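Local structure of glycosyl hyrolase, family 3 (Deinococcus radiodurans, 3TEV) at residues A[74-79]-A[126-131]; A[96-101]-A[148-153]; A[177-182]-A[221-226]; A[254-259]-A[321-326]. The protein probably hydrolyses O-glycosidic bonds, acting as a glycoside hydrolase built on a TIM barrel. One frame throughout, in Å; residues are numbered along the deposited sequence.

Contact 1. Residues A[74-79]-A[126-131]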
# COMPACT_ATOMS: atom_id res chain seq x y z
N HIS A 74 15.70 -7.97 -4.24
CA HIS A 74 14.69 -6.90 -4.34
C HIS A 74 13.34 -7.22 -3.66
O HIS A 74 12.42 -6.40 -3.67
CB HIS A 74 14.46 -6.54 -5.82
CG HIS A 74 15.73 -6.16 -6.54
ND1 HIS A 74 16.59 -5.19 -6.06
CD2 HIS A 74 16.29 -6.64 -7.67
CE1 HIS A 74 17.62 -5.08 -6.88
NE2 HIS A 74 17.46 -5.94 -7.87
N ALA A 75 13.24 -8.41 -3.08
CA ALA A 75 12.00 -8.88 -2.45
C ALA A 75 11.33 -7.80 -1.58
O ALA A 75 11.96 -7.24 -0.68
CB ALA A 75 12.27 -10.12 -1.60
N LEU A 76 10.07 -7.52 -1.87
CA LEU A 76 9.22 -6.79 -0.92
C LEU A 76 8.22 -7.80 -0.33
O LEU A 76 7.40 -8.39 -1.05
CB LEU A 76 8.51 -5.61 -1.58
CG LEU A 76 9.47 -4.50 -2.06
CD1 LEU A 76 8.80 -3.57 -3.12
CD2 LEU A 76 10.09 -3.68 -0.90
N ILE A 77 8.35 -8.03 0.97
CA ILE A 77 7.50 -8.96 1.68
C ILE A 77 6.71 -8.16 2.71
O ILE A 77 7.24 -7.72 3.76
CB ILE A 77 8.29 -10.13 2.32
CG1 ILE A 77 9.03 -10.92 1.23
CG2 ILE A 77 7.32 -11.09 3.03
CD1 ILE A 77 10.20 -11.80 1.69
N ALA A 78 5.44 -7.94 2.38
CA ALA A 78 4.57 -7.07 3.14
C ALA A 78 3.61 -7.90 3.97
O ALA A 78 3.32 -9.05 3.65
CB ALA A 78 3.78 -6.15 2.20
N ILE A 79 3.11 -7.29 5.04
CA ILE A 79 2.06 -7.90 5.82
C ILE A 79 1.00 -6.84 6.09
O ILE A 79 1.31 -5.65 6.23
CB ILE A 79 2.59 -8.52 7.15
CG1 ILE A 79 1.46 -9.28 7.88
CG2 ILE A 79 3.21 -7.44 8.05
CD1 ILE A 79 1.96 -10.32 8.89
N ILE A 126 10.14 -9.86 7.33
CA ILE A 126 9.19 -8.98 6.67
C ILE A 126 9.78 -7.58 6.63
O ILE A 126 10.34 -7.11 7.63
CB ILE A 126 7.83 -8.98 7.43
CG1 ILE A 126 7.07 -10.28 7.11
CG2 ILE A 126 6.98 -7.77 7.02
CD1 ILE A 126 6.04 -10.69 8.18
N ASN A 127 9.67 -6.90 5.48
CA ASN A 127 10.26 -5.57 5.35
C ASN A 127 9.26 -4.46 5.00
O ASN A 127 9.65 -3.34 4.69
CB ASN A 127 11.45 -5.60 4.37
CG ASN A 127 11.06 -6.02 2.94
OD1 ASN A 127 9.94 -6.48 2.68
ND2 ASN A 127 11.98 -5.84 2.00
N TRP A 128 7.97 -4.77 5.09
CA TRP A 128 6.92 -3.82 4.75
C TRP A 128 5.67 -4.10 5.59
O TRP A 128 5.17 -5.22 5.60
CB TRP A 128 6.65 -3.88 3.25
CG TRP A 128 5.49 -3.08 2.71
CD1 TRP A 128 4.24 -2.93 3.28
CD2 TRP A 128 5.42 -2.43 1.43
NE1 TRP A 128 3.41 -2.19 2.44
CE2 TRP A 128 4.12 -1.87 1.30
CE3 TRP A 128 6.32 -2.26 0.38
CZ2 TRP A 128 3.72 -1.13 0.18
CZ3 TRP A 128 5.91 -1.53 -0.74
CH2 TRP A 128 4.64 -0.97 -0.82
N ASN A 129 5.17 -3.08 6.27
CA ASN A 129 3.93 -3.17 7.04
C ASN A 129 2.96 -2.08 6.59
O ASN A 129 3.36 -0.91 6.43
CB ASN A 129 4.22 -3.03 8.54
CG ASN A 129 3.03 -3.41 9.41
OD1 ASN A 129 2.08 -4.04 8.94
ND2 ASN A 129 3.08 -3.03 10.69
N PHE A 130 1.70 -2.44 6.38
CA PHE A 130 0.70 -1.46 5.93
C PHE A 130 0.09 -0.68 7.10
O PHE A 130 -1.06 -0.92 7.48
CB PHE A 130 -0.41 -2.17 5.15
CG PHE A 130 -0.04 -2.50 3.74
CD1 PHE A 130 -0.01 -1.50 2.76
CD2 PHE A 130 0.22 -3.81 3.37
CE1 PHE A 130 0.34 -1.82 1.43
CE2 PHE A 130 0.55 -4.15 2.05
CZ PHE A 130 0.61 -3.17 1.08
N THR A 131 0.90 0.18 7.72
CA THR A 131 0.49 1.20 8.70
C THR A 131 1.46 2.36 8.51
O THR A 131 2.52 2.18 7.91
CB THR A 131 0.58 0.76 10.22
OG1 THR A 131 1.81 0.06 10.46
CG2 THR A 131 -0.62 -0.06 10.66

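Contact 2. Residues A[96-101]-A[148-153]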
# COMPACT_ATOMS: atom_id res chain seq x y z
N PRO A 96 -2.02 -2.82 20.80
CA PRO A 96 -3.26 -2.08 21.08
C PRO A 96 -3.77 -1.29 19.88
O PRO A 96 -3.07 -1.19 18.87
CB PRO A 96 -2.85 -1.12 22.20
CG PRO A 96 -1.41 -0.84 21.94
CD PRO A 96 -0.83 -2.04 21.20
N SER A 97 -4.97 -0.73 19.99
CA SER A 97 -5.61 -0.01 18.87
C SER A 97 -5.05 1.40 18.65
O SER A 97 -4.39 1.97 19.52
CB SER A 97 -7.13 0.05 19.07
OG SER A 97 -7.48 1.16 19.87
N ALA A 98 -5.31 1.96 17.47
CA ALA A 98 -4.88 3.31 17.12
C ALA A 98 -5.66 4.36 17.90
O ALA A 98 -5.14 5.42 18.21
CB ALA A 98 -4.98 3.55 15.63
N MSE A 99 -6.92 4.06 18.18
CA MSE A 99 -7.78 4.96 18.94
C MSE A 99 -7.24 5.08 20.36
O MSE A 99 -7.09 6.20 20.87
CB MSE A 99 -9.21 4.44 18.94
CG MSE A 99 -10.28 5.52 18.89
SE MSE A 99 -12.03 4.76 19.35
CE MSE A 99 -13.09 5.54 17.91
N SER A 100 -6.92 3.94 20.98
CA SER A 100 -6.30 3.86 22.31
C SER A 100 -5.06 4.74 22.44
O SER A 100 -4.97 5.57 23.35
CB SER A 100 -5.87 2.42 22.61
OG SER A 100 -6.99 1.63 22.92
N LEU A 101 -4.11 4.51 21.54
CA LEU A 101 -2.88 5.28 21.49
C LEU A 101 -3.18 6.76 21.26
O LEU A 101 -2.66 7.60 21.99
CB LEU A 101 -1.93 4.75 20.40
CG LEU A 101 -1.36 3.34 20.60
CD1 LEU A 101 -0.62 2.85 19.33
CD2 LEU A 101 -0.48 3.25 21.85
N ARG A 148 -9.48 2.08 14.12
CA ARG A 148 -8.23 1.98 13.40
C ARG A 148 -7.57 3.33 13.09
O ARG A 148 -6.42 3.38 12.67
CB ARG A 148 -8.43 1.16 12.11
CG ARG A 148 -9.08 -0.21 12.33
CD ARG A 148 -9.56 -0.81 11.00
NE ARG A 148 -8.53 -0.64 9.97
CZ ARG A 148 -8.73 -0.70 8.65
NH1 ARG A 148 -7.71 -0.51 7.83
NH2 ARG A 148 -9.94 -0.93 8.16
N ALA A 149 -8.30 4.43 13.32
CA ALA A 149 -7.73 5.78 13.23
C ALA A 149 -7.20 6.22 14.59
O ALA A 149 -7.66 5.74 15.62
CB ALA A 149 -8.75 6.77 12.71
N TYR A 150 -6.23 7.13 14.59
CA TYR A 150 -5.64 7.66 15.82
C TYR A 150 -6.47 8.78 16.46
O TYR A 150 -6.25 9.11 17.62
CB TYR A 150 -4.20 8.15 15.59
CG TYR A 150 -3.23 7.03 15.29
CD1 TYR A 150 -2.70 6.24 16.32
CD2 TYR A 150 -2.83 6.75 13.98
CE1 TYR A 150 -1.81 5.20 16.05
CE2 TYR A 150 -1.95 5.71 13.70
CZ TYR A 150 -1.44 4.94 14.75
OH TYR A 150 -0.56 3.90 14.47
N GLY A 151 -7.41 9.35 15.71
CA GLY A 151 -8.23 10.46 16.20
C GLY A 151 -9.28 11.02 15.24
O GLY A 151 -9.56 10.42 14.19
N SER A 152 -9.86 12.17 15.61
CA SER A 152 -10.95 12.80 14.86
C SER A 152 -10.59 14.17 14.24
O SER A 152 -11.45 14.86 13.67
CB SER A 152 -12.24 12.89 15.71
OG SER A 152 -12.02 13.51 16.97
N ASP A 153 -9.32 14.53 14.33
CA ASP A 153 -8.78 15.74 13.72
C ASP A 153 -7.39 15.45 13.15
O ASP A 153 -6.71 14.51 13.59
CB ASP A 153 -8.74 16.89 14.74
CG ASP A 153 -7.85 16.59 15.94
OD1 ASP A 153 -8.38 16.25 17.02
OD2 ASP A 153 -6.61 16.70 15.80

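Contact 3. Residues A[177-182]-A[221-226]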
# COMPACT_ATOMS: atom_id res chain seq x y z
N ALA A 177 1.71 4.39 4.58
CA ALA A 177 0.56 5.18 5.01
C ALA A 177 -0.66 4.87 4.13
O ALA A 177 -0.54 4.72 2.91
CB ALA A 177 0.90 6.66 4.93
N LYS A 178 -1.84 4.77 4.75
CA LYS A 178 -3.07 4.52 4.00
C LYS A 178 -4.26 5.26 4.64
O LYS A 178 -4.15 5.67 5.80
CB LYS A 178 -3.32 3.02 3.94
CG LYS A 178 -3.33 2.35 5.28
CD LYS A 178 -3.38 0.83 5.17
CE LYS A 178 -3.83 0.25 6.51
NZ LYS A 178 -3.66 -1.22 6.58
N HIS A 179 -5.36 5.50 3.92
CA HIS A 179 -5.52 5.25 2.46
C HIS A 179 -5.67 6.58 1.73
O HIS A 179 -6.71 7.23 1.82
CB HIS A 179 -6.78 4.45 2.17
CG HIS A 179 -6.93 3.23 3.01
ND1 HIS A 179 -7.18 3.30 4.37
CD2 HIS A 179 -6.88 1.91 2.70
CE1 HIS A 179 -7.28 2.07 4.85
NE2 HIS A 179 -7.10 1.21 3.86
N PHE A 180 -4.64 6.96 1.00
CA PHE A 180 -4.63 8.24 0.35
C PHE A 180 -5.72 8.33 -0.73
O PHE A 180 -5.86 7.41 -1.53
CB PHE A 180 -3.24 8.46 -0.24
CG PHE A 180 -3.07 9.78 -0.87
CD1 PHE A 180 -2.74 10.89 -0.10
CD2 PHE A 180 -3.24 9.92 -2.24
CE1 PHE A 180 -2.58 12.12 -0.69
CE2 PHE A 180 -3.10 11.15 -2.83
CZ PHE A 180 -2.77 12.25 -2.06
N PRO A 181 -6.45 9.45 -0.81
CA PRO A 181 -6.29 10.69 -0.05
C PRO A 181 -7.07 10.82 1.27
O PRO A 181 -7.18 11.94 1.77
CB PRO A 181 -6.75 11.77 -1.05
CG PRO A 181 -7.13 11.09 -2.28
CD PRO A 181 -7.31 9.65 -1.98
N GLY A 182 -7.59 9.72 1.82
CA GLY A 182 -8.23 9.73 3.15
C GLY A 182 -9.60 9.08 3.14
O GLY A 182 -10.52 9.60 2.49
N ALA A 221 6.31 4.98 1.48
CA ALA A 221 5.27 4.37 0.64
C ALA A 221 3.89 4.84 1.06
O ALA A 221 3.62 5.08 2.26
CB ALA A 221 5.34 2.87 0.72
N ILE A 222 3.02 4.98 0.06
CA ILE A 222 1.65 5.39 0.27
C ILE A 222 0.71 4.45 -0.48
O ILE A 222 0.96 4.16 -1.63
CB ILE A 222 1.43 6.80 -0.27
CG1 ILE A 222 2.23 7.82 0.57
CG2 ILE A 222 -0.07 7.15 -0.23
CD1 ILE A 222 2.01 9.27 0.16
N MSE A 223 -0.35 4.00 0.19
CA MSE A 223 -1.37 3.18 -0.44
C MSE A 223 -2.58 4.03 -0.75
O MSE A 223 -3.08 4.77 0.12
CB MSE A 223 -1.78 2.04 0.45
CG MSE A 223 -2.70 1.03 -0.24
SE MSE A 223 -3.65 0.02 1.08
CE MSE A 223 -3.53 -1.73 0.37
N THR A 224 -3.06 3.93 -2.00
CA THR A 224 -4.18 4.75 -2.44
C THR A 224 -5.52 4.08 -2.22
O THR A 224 -5.64 2.86 -2.21
CB THR A 224 -4.14 4.95 -3.93
OG1 THR A 224 -4.46 3.68 -4.54
CG2 THR A 224 -2.79 5.39 -4.36
N ALA A 225 -6.54 4.90 -2.16
CA ALA A 225 -7.91 4.52 -1.89
C ALA A 225 -8.76 4.49 -3.17
O ALA A 225 -8.68 5.40 -3.98
CB ALA A 225 -8.47 5.60 -0.96
N HIS A 226 -9.61 3.48 -3.32
CA HIS A 226 -10.60 3.44 -4.40
C HIS A 226 -11.76 4.40 -4.09
O HIS A 226 -12.90 3.98 -3.98
CB HIS A 226 -11.18 2.03 -4.60
CG HIS A 226 -10.16 0.96 -4.82
ND1 HIS A 226 -9.06 1.13 -5.65
CD2 HIS A 226 -10.09 -0.31 -4.36
CE1 HIS A 226 -8.35 0.01 -5.65
NE2 HIS A 226 -8.96 -0.88 -4.89

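Contact 4. Residues A[254-259]-A[321-326]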
# COMPACT_ATOMS: atom_id res chain seq x y z
N GLY A 254 5.60 16.94 -4.87
CA GLY A 254 6.98 16.48 -5.07
C GLY A 254 7.27 15.09 -4.49
O GLY A 254 8.42 14.74 -4.28
N TYR A 255 6.23 14.30 -4.24
CA TYR A 255 6.43 12.96 -3.64
C TYR A 255 7.22 12.00 -4.54
O TYR A 255 6.82 11.73 -5.67
CB TYR A 255 5.11 12.32 -3.24
CG TYR A 255 5.25 11.00 -2.49
CD1 TYR A 255 5.90 10.94 -1.25
CD2 TYR A 255 4.73 9.81 -3.02
CE1 TYR A 255 6.04 9.74 -0.54
CE2 TYR A 255 4.84 8.59 -2.31
CZ TYR A 255 5.50 8.57 -1.06
OH TYR A 255 5.63 7.38 -0.36
N ASP A 256 8.31 11.44 -4.01
CA ASP A 256 9.11 10.49 -4.80
C ASP A 256 9.14 9.07 -4.20
O ASP A 256 9.94 8.24 -4.62
CB ASP A 256 10.53 11.01 -5.07
CG ASP A 256 11.14 10.47 -6.40
OD1 ASP A 256 10.41 10.14 -7.38
OD2 ASP A 256 12.39 10.36 -6.46
N GLY A 257 8.26 8.78 -3.24
CA GLY A 257 8.21 7.44 -2.70
C GLY A 257 7.33 6.51 -3.52
O GLY A 257 6.86 6.88 -4.60
N VAL A 258 7.08 5.31 -2.99
CA VAL A 258 6.32 4.27 -3.67
C VAL A 258 4.82 4.56 -3.55
O VAL A 258 4.32 4.84 -2.46
CB VAL A 258 6.62 2.90 -3.04
CG1 VAL A 258 5.60 1.80 -3.48
CG2 VAL A 258 8.09 2.48 -3.33
N ILE A 259 4.11 4.52 -4.68
CA ILE A 259 2.65 4.54 -4.62
C ILE A 259 2.14 3.15 -4.96
O ILE A 259 2.48 2.61 -6.01
CB ILE A 259 2.07 5.56 -5.57
CG1 ILE A 259 2.57 6.96 -5.19
CG2 ILE A 259 0.53 5.47 -5.59
CD1 ILE A 259 2.19 8.04 -6.20
N ARG A 321 9.94 0.72 -11.23
CA ARG A 321 10.70 -0.40 -10.64
C ARG A 321 11.84 0.06 -9.73
O ARG A 321 12.09 -0.54 -8.69
CB ARG A 321 11.21 -1.37 -11.73
CG ARG A 321 11.84 -2.63 -11.13
CD ARG A 321 12.37 -3.61 -12.20
NE ARG A 321 13.49 -3.01 -12.91
CZ ARG A 321 14.13 -3.55 -13.95
NH1 ARG A 321 13.79 -4.75 -14.44
NH2 ARG A 321 15.15 -2.88 -14.49
N GLU A 322 12.55 1.12 -10.15
CA GLU A 322 13.61 1.69 -9.35
C GLU A 322 13.13 2.23 -7.99
O GLU A 322 13.85 2.12 -7.01
CB GLU A 322 14.36 2.77 -10.14
CG GLU A 322 15.44 3.58 -9.33
CD GLU A 322 16.50 2.70 -8.59
OE1 GLU A 322 16.80 1.56 -9.05
OE2 GLU A 322 17.05 3.17 -7.55
N ARG A 323 11.93 2.81 -7.93
CA ARG A 323 11.36 3.20 -6.64
C ARG A 323 11.17 1.99 -5.72
O ARG A 323 11.45 2.06 -4.51
CB ARG A 323 10.02 3.90 -6.81
CG ARG A 323 10.17 5.30 -7.36
CD ARG A 323 8.88 6.09 -7.18
NE ARG A 323 8.97 7.40 -7.83
CZ ARG A 323 8.47 7.68 -9.03
NH1 ARG A 323 7.82 6.75 -9.74
NH2 ARG A 323 8.62 8.90 -9.51
N LEU A 324 10.74 0.88 -6.32
CA LEU A 324 10.52 -0.35 -5.58
C LEU A 324 11.84 -0.93 -5.13
O LEU A 324 11.97 -1.45 -4.03
CB LEU A 324 9.78 -1.36 -6.45
CG LEU A 324 8.36 -0.96 -6.88
CD1 LEU A 324 7.71 -2.03 -7.81
CD2 LEU A 324 7.50 -0.69 -5.67
N ARG A 325 12.83 -0.83 -5.99
CA ARG A 325 14.13 -1.36 -5.70
C ARG A 325 14.85 -0.51 -4.66
O ARG A 325 15.50 -1.05 -3.77
CB ARG A 325 14.90 -1.55 -7.00
CG ARG A 325 14.92 -3.02 -7.38
CD ARG A 325 14.39 -3.42 -8.72
NE ARG A 325 15.42 -3.56 -9.69
CZ ARG A 325 15.52 -4.52 -10.62
NH1 ARG A 325 14.66 -5.54 -10.71
NH2 ARG A 325 16.51 -4.48 -11.46
N ALA A 326 14.68 0.81 -4.72
CA ALA A 326 15.30 1.70 -3.74
C ALA A 326 14.74 1.41 -2.35
O ALA A 326 15.49 1.42 -1.37
CB ALA A 326 15.11 3.16 -4.13

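Contact 1. Residues A[74-79]-A[126-131]
Ala-78 and Trp-128 pair as a bridge between the parallel strands 76-79 and 128-129, neighbours in the TIM barrel of this protein. Trp-128 has CG anti to its own N (chi1 173°), which carries the indole across the alanine. Ala-78 CB lies over one face, 3.7 Å from the centroid of the five-membered ring, a CH-pi contact in which the small methyl lets the ring lie close to the strand. The indole turns its edge to the Phe-130 ring: Trp-128 NE1 stands over the centre of one face of that ring. Leu-76 CD2 approaches the indole at its edge, 4.2 Å from Trp-128 CE3.

Ahead of strand 128-129, Asn-127 uses its amide like an extra peptide group. With CG turned between the backbone N and the carbonyl carbon (chi1 62°), OD1 accepts from Ile-77 N at 2.8 Å, and ND2 donates to Ala-75 O at 3.0 Å; ND2 also reaches Phe-331 O. Were an alanine to stand at this position, Ile-77 N and Ala-75 O, both in buried residues, would probably lose these mates. The backbone continues the pairing, Asn-127 N donating to Ile-77 O and Ile-79 N to Trp-128 O.

On the face opposite the indole, branched aliphatics pack against helix 107-124. Ile-79 and Ile-126 cross at about a right angle, their CG2 methyls 3.9 Å apart, and both touch Leu-121 of that helix. Past the paired residues, Phe-130 centres an inverse gamma turn, and its N donates to Ile-79 O at 3.2 Å, nearly in line with the carbonyl bond.

Contact 2. Residues A[96-101]-A[148-153]
The Tyr-150 ring takes Ala-98 on one face and Leu-101 at its edge. Ala-98 CB stands 3.6 Å from the ring centroid and only 15° off the normal, a CH-pi contact displaced a little toward the rim on the CD1 and CE1 side. Leu-101 CD1 comes in near the ring plane, 4.2 Å from Tyr-150 CE1. Around the same tyrosine gather Thr-110 of helix 107-124, His-160 and Ala-164 of helix 154-169, and Pro-132. With CG beside the backbone N (chi1 -68°), the ring folds back beneath the first turn of helix 98-104, although the bond from CA to CB points away from that helix.

This is a helix start laid against a loop, the one that runs from strand 128-129 to helix 154-169 of the TIM barrel. Ser-97 is the N-cap: its OG accepts from Ser-100 N at 3.0 Å in an almost straight bond. A serine suits the position because its short hydroxyl can reach back to a helix N-H. Asp-153 caps helix 154-169 in the same way, OD2 accepting from Arg-156 N.

Alanine suits the place next to the cap, its methyl fitting between the ring and the loop backbone, with Ala-98 CB 3.3 Å from Arg-148 O. Ala-98 O in turn receives a CA-H...O contact from Tyr-150 CA at 3.3 Å, and Met-99 CB lies 3.9 Å from Ala-149 O at the exposed margin.

Contact 3. Residues A[177-182]-A[221-226]
Phe-180 and Thr-224, like Ala-177 and Ile-222, are bridged residues of parallel strands in the TIM barrel, but a beta bulge separates the two pairs. The backbone bonds follow this shift: Ala-177 N donates to Ala-221 O, Met-223 N to Ala-177 O at 2.8 Å, Phe-180 N to Met-223 O at 2.8 Å, and Ala-225 N to Phe-180 O. Cis peptide bonds precede His-179 and Pro-181, turning the chain sharply through the Lys-His-Phe-Pro-Gly run, which resembles the conserved Lys-His motif that lines the sugar-binding site in family 3 relatives.

In apolar contact, Phe-180 CB packs against Ile-222 CG2 at 3.4 Å, the two side chains crossing at a slant. A selenium-aromatic contact is separate: selenomethionine Met-223 runs alongside Lys-178 and His-179, its flexible chain bending so that SE lies obliquely to the imidazole, 4.1 Å from His-179 CD2.

The polar ends find partners outside these two strands. Lys-178, extended beyond CG, carries NZ to Phe-130 O, and His-179 ND1 bonds Asp-135 OD2.

The Phe-180 ring enters the helical layer, edge-to-face with Phe-212 and against Ile-244, Leu-248 and Leu-249 of helix 242-252, while strand 221-224 bonds onward to strand 258-261.

Contact 4. Residues A[254-259]-A[321-326]
In the TIM barrel, helix 314-330 packs beside the entry to strand 258-261, and the salt bridge between Arg-323 and Asp-256 ties the two together. Arg-323 approaches side-on: NE, at 3.1 Å, and NH2, at 3.0 Å, both donate to Asp-256 OD1. That oxygen lies in the guanidinium plane, yet the carboxylate is turned almost perpendicular to it, 87° away, with NE arriving from above the carboxylate plane and NH2 nearly in line with the C-O bond. The arginine chain is extended from CG to NE, which gives it the length to cross from the helix to the loop. Its remaining nitrogen, NH1, forms a salt bridge with Asp-288 OD1, placing the guanidinium between two acids. A leucine in its place would probably leave the carboxylates of Asp-256 and Asp-288 without this shared positive mate.

Along its shaft Arg-323 passes Gly-257, with CD 3.4 Å from Gly-257 O. Glycine suits that position: a beta carbon would run into Tyr-255 OH, only 2.3 Å away. Val-258 then uses both branches on the helix. CG2 lies 3.6 Å from Arg-323 O, while CG1, anti to the valine N (chi1 166°), meets Leu-324 CD2 at 3.8 Å, the two side chains crossing at about a right angle.

Arg-250 of helix 242-252 donates to Gly-257 O, and Asp-288 OD2 accepts from Ile-259 N. Asp-288 thus ties strand 258-261 to the loop before strand 290-291, while backbone bonds between Val-258 and Ile-222 join it to strand 221-224, where Val-258 rests on Ala-221.

How the contacts relate
All four contacts lie in the family 3 TIM-barrel domain, three of them on its eight-stranded parallel sheet. Contacts 1 and 3, about 16 Å apart between centres, join neighbouring strand pairs, strands 128-129 and 174-180 lying side by side. Contacts 3 and 4, about 15 Å apart between centres, share the next pair, 221-224 and 258-261. Trp-128 packs against both Ala-221 and Val-258, linking contact 1 to these later strands. Contact 2 lies outward, about 22 Å from contact 1 between centres, and Arg-148 brings it against His-179 of contact 3. Along the chain contacts 1 and 2 interleave, then 3 and 4 follow, so contacts 1, 3 and 4 follow the sheet from strand 76-79 to strand 258-261, successive strands of the barrel wall.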